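Local coordinates for protein PA0821 (Pseudomonas aeruginosa, PDB 7DRG) that probably acts as the immunity protein (antitoxin) that neutralises a putative VRR-NUC nuclease effector of the type VI secretion system, at residues Tyr275-Gly280 with Ser285-Tyr290. Sequence-based numbering, arbitrary orientation.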
ATOM      1  N   TYR B 275      22.728  -0.306  10.683  1.00 22.65           N
ATOM      2  CA  TYR B 275      21.932  -1.492  10.401  1.00 25.77           C
ATOM      3  C   TYR B 275      21.095  -1.202   9.168  1.00 23.72           C
ATOM      4  O   TYR B 275      20.956  -0.039   8.774  1.00 23.46           O
ATOM      5  CB  TYR B 275      21.031  -1.861  11.596  1.00 23.91           C
ATOM      6  CG  TYR B 275      20.393  -0.684  12.302  1.00 28.69           C
ATOM      7  CD1 TYR B 275      19.418   0.089  11.684  1.00 28.14           C
ATOM      8  CD2 TYR B 275      20.757  -0.363  13.601  1.00 32.56           C
ATOM      9  CE1 TYR B 275      18.833   1.164  12.339  1.00 32.31           C
ATOM     10  CE2 TYR B 275      20.181   0.699  14.262  1.00 31.85           C
ATOM     11  CZ  TYR B 275      19.223   1.459  13.628  1.00 34.46           C
ATOM     12  OH  TYR B 275      18.658   2.518  14.301  1.00 40.26           O
ATOM     13  N   PRO B 276      20.536  -2.226   8.522  1.00 21.88           N
ATOM     14  CA  PRO B 276      19.655  -1.954   7.382  1.00 18.57           C
ATOM     15  C   PRO B 276      18.384  -1.242   7.819  1.00 22.23           C
ATOM     16  O   PRO B 276      17.877  -1.452   8.925  1.00 23.32           O
ATOM     17  CB  PRO B 276      19.355  -3.349   6.815  1.00 21.14           C
ATOM     18  CG  PRO B 276      19.590  -4.291   7.950  1.00 22.52           C
ATOM     19  CD  PRO B 276      20.736  -3.672   8.728  1.00 21.77           C
ATOM     20  N   TYR B 277      17.867  -0.393   6.925  1.00 21.32           N
ATOM     21  CA  TYR B 277      16.717   0.466   7.202  1.00 22.56           C
ATOM     22  C   TYR B 277      15.543   0.088   6.312  1.00 23.51           C
ATOM     23  O   TYR B 277      15.679   0.052   5.083  1.00 26.10           O
ATOM     24  CB  TYR B 277      17.047   1.944   6.965  1.00 22.46           C
ATOM     25  CG  TYR B 277      17.860   2.615   8.047  1.00 23.26           C
ATOM     26  CD1 TYR B 277      19.224   2.385   8.163  1.00 24.93           C
ATOM     27  CD2 TYR B 277      17.269   3.515   8.929  1.00 30.04           C
ATOM     28  CE1 TYR B 277      19.970   3.010   9.150  1.00 28.49           C
ATOM     29  CE2 TYR B 277      18.008   4.145   9.912  1.00 29.32           C
ATOM     30  CZ  TYR B 277      19.361   3.886  10.020  1.00 27.74           C
ATOM     31  OH  TYR B 277      20.114   4.508  10.997  1.00 29.02           O
ATOM     32  N   ILE B 278      14.394  -0.174   6.941  1.00 26.66           N
ATOM     33  CA  ILE B 278      13.141  -0.374   6.217  1.00 29.42           C
ATOM     34  C   ILE B 278      12.586   0.956   5.727  1.00 27.92           C
ATOM     35  O   ILE B 278      12.166   1.092   4.571  1.00 26.52           O
ATOM     36  CB  ILE B 278      12.121  -1.095   7.119  1.00 38.55           C
ATOM     37  CG1 ILE B 278      12.542  -2.538   7.385  1.00 42.07           C
ATOM     38  CG2 ILE B 278      10.725  -1.035   6.513  1.00 40.00           C
ATOM     39  CD1 ILE B 278      11.717  -3.220   8.466  1.00 42.37           C
ATOM     40  N   ALA B 279      12.581   1.955   6.603  1.00 27.91           N
ATOM     41  CA  ALA B 279      11.980   3.252   6.316  1.00 32.59           C
ATOM     42  C   ALA B 279      12.640   4.283   7.227  1.00 31.26           C
ATOM     43  O   ALA B 279      13.660   4.007   7.868  1.00 34.71           O
ATOM     44  CB  ALA B 279      10.457   3.207   6.501  1.00 30.94           C
ATOM     45  N   GLY B 280      12.051   5.475   7.284  1.00 34.43           N
ATOM     46  CA  GLY B 280      12.619   6.569   8.045  1.00 34.41           C
ATOM     47  C   GLY B 280      11.946   6.827   9.378  1.00 45.45           C
ATOM     48  O   GLY B 280      12.048   6.014  10.302  1.00 50.25           O
ATOM     49  N   SER B 285       9.436   8.942   5.295  1.00 31.37           N
ATOM     50  CA  SER B 285       9.611   7.494   5.238  1.00 30.34           C
ATOM     51  C   SER B 285      10.944   7.062   4.635  1.00 31.65           C
ATOM     52  O   SER B 285      11.248   5.864   4.651  1.00 31.28           O
ATOM     53  CB  SER B 285       8.479   6.869   4.431  1.00 33.56           C
ATOM     54  OG  SER B 285       8.545   7.317   3.092  1.00 36.73           O
ATOM     55  N   ARG B 286      11.731   7.985   4.092  1.00 26.73           N
ATOM     56  CA  ARG B 286      13.006   7.637   3.460  1.00 28.25           C
ATOM     57  C   ARG B 286      14.121   7.571   4.504  1.00 26.10           C
ATOM     58  O   ARG B 286      14.306   8.534   5.261  1.00 29.02           O
ATOM     59  CB  ARG B 286      13.360   8.658   2.387  1.00 27.86           C
ATOM     60  CG  ARG B 286      12.315   8.757   1.282  1.00 27.75           C
ATOM     61  CD  ARG B 286      12.468  10.023   0.421  1.00 31.99           C
ATOM     62  NE  ARG B 286      12.072  11.237   1.143  1.00 40.12           N
ATOM     63  CZ  ARG B 286      11.886  12.422   0.558  1.00 45.87           C
ATOM     64  NH1 ARG B 286      12.056  12.546  -0.754  1.00 50.20           N
ATOM     65  NH2 ARG B 286      11.527  13.486   1.277  1.00 45.63           N
ATOM     66  N   PRO B 287      14.890   6.479   4.562  1.00 24.62           N
ATOM     67  CA  PRO B 287      15.987   6.394   5.544  1.00 27.56           C
ATOM     68  C   PRO B 287      17.078   7.416   5.248  1.00 25.63           C
ATOM     69  O   PRO B 287      17.575   7.498   4.122  1.00 25.41           O
ATOM     70  CB  PRO B 287      16.512   4.962   5.376  1.00 27.35           C
ATOM     71  CG  PRO B 287      15.432   4.223   4.640  1.00 27.26           C
ATOM     72  CD  PRO B 287      14.753   5.241   3.774  1.00 23.95           C
ATOM     73  N   ALA B 288      17.461   8.182   6.273  1.00 27.30           N
ATOM     74  CA  ALA B 288      18.473   9.218   6.078  1.00 25.28           C
ATOM     75  C   ALA B 288      19.785   8.696   5.495  1.00 24.46           C
ATOM     76  O   ALA B 288      20.320   9.347   4.579  1.00 25.38           O
ATOM     77  CB  ALA B 288      18.729   9.962   7.400  1.00 24.72           C
ATOM     78  N   PRO B 289      20.362   7.577   5.952  1.00 22.78           N
ATOM     79  CA  PRO B 289      21.627   7.151   5.332  1.00 22.38           C
ATOM     80  C   PRO B 289      21.457   6.788   3.863  1.00 23.78           C
ATOM     81  O   PRO B 289      22.348   7.067   3.052  1.00 23.72           O
ATOM     82  CB  PRO B 289      22.062   5.951   6.190  1.00 26.27           C
ATOM     83  CG  PRO B 289      21.300   6.090   7.471  1.00 26.35           C
ATOM     84  CD  PRO B 289      19.991   6.707   7.084  1.00 23.52           C
ATOM     85  N   TYR B 290      20.319   6.202   3.486  1.00 22.39           N
ATOM     86  CA  TYR B 290      20.116   5.853   2.083  1.00 23.99           C
ATOM     87  C   TYR B 290      19.904   7.096   1.230  1.00 22.41           C
ATOM     88  O   TYR B 290      20.329   7.137   0.072  1.00 23.71           O
ATOM     89  CB  TYR B 290      18.919   4.920   1.915  1.00 19.57           C
ATOM     90  CG  TYR B 290      18.984   3.545   2.565  1.00 19.84           C
ATOM     91  CD1 TYR B 290      19.917   3.231   3.550  1.00 21.05           C
ATOM     92  CD2 TYR B 290      18.084   2.550   2.174  1.00 21.33           C
ATOM     93  CE1 TYR B 290      19.942   1.968   4.140  1.00 17.20           C
ATOM     94  CE2 TYR B 290      18.103   1.298   2.750  1.00 19.58           C
ATOM     95  CZ  TYR B 290      19.032   1.008   3.730  1.00 19.81           C
ATOM     96  OH  TYR B 290      19.046  -0.252   4.296  1.00 19.79           O
TER
HETATM   97  O   HOH W   1      17.067  -2.017   3.641  1.00 17.99           O
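The phenol of Tyr-290 meets Tyr-277 at both its backbone and its ring. The amide N of Tyr-277 donates to Tyr-290 OH at 2.9 Å. An N-H...O angle of 179° makes the bond essentially straight. The same hydroxyl gives its own proton to a water, 2.7 Å from Tyr-290 OH to the water oxygen, and that water donates in turn to Tyr-277 O. One phenol thus ties down both polar backbone atoms of Tyr-277, directly at the N-H and through water at the carbonyl. The rings form an offset edge-to-face pair, the edge of Tyr-277 directed at the face of Tyr-290, with centroids 6.0 Å apart. Their planes stand at 71°.

Three prolines frame these tyrosines. Pro-289 CD lies over one face of the Tyr-277 ring, 4.2 Å from its centroid and close to the ring normal, a CH-pi contact; Tyr-275 CE1 lies above the opposite face, also displaced toward the rim. Pro-287 CB packs on Tyr-277 CB at 3.5 Å, while Pro-276 brushes Tyr-290 OH. With CG anti to its carbonyl carbon (chi1 -77°), the Tyr-277 ring extends past Pro-287 and reaches Pro-289. Farther along, where the chain doubles back, Gly-280 N and Ser-285 O, 2.8 Å apart, form a weak, strongly bent hydrogen bond.

Tyr-277 OH is hydrogen-bonded to Glu-349 OE1, and Asp-284 forms a salt bridge with Arg-286. Pro-287 occupies the N-cap position of helix 288-297; the loop after strand 267-272 packs against this residue and the helix's first turn. Helix 338-348 packs on residues 285-290, Trp-341 against Arg-286 and Ala-288, Leu-345 against Pro-289, whereas His-182 of strand 182-186 touches Pro-276 and Ile-278.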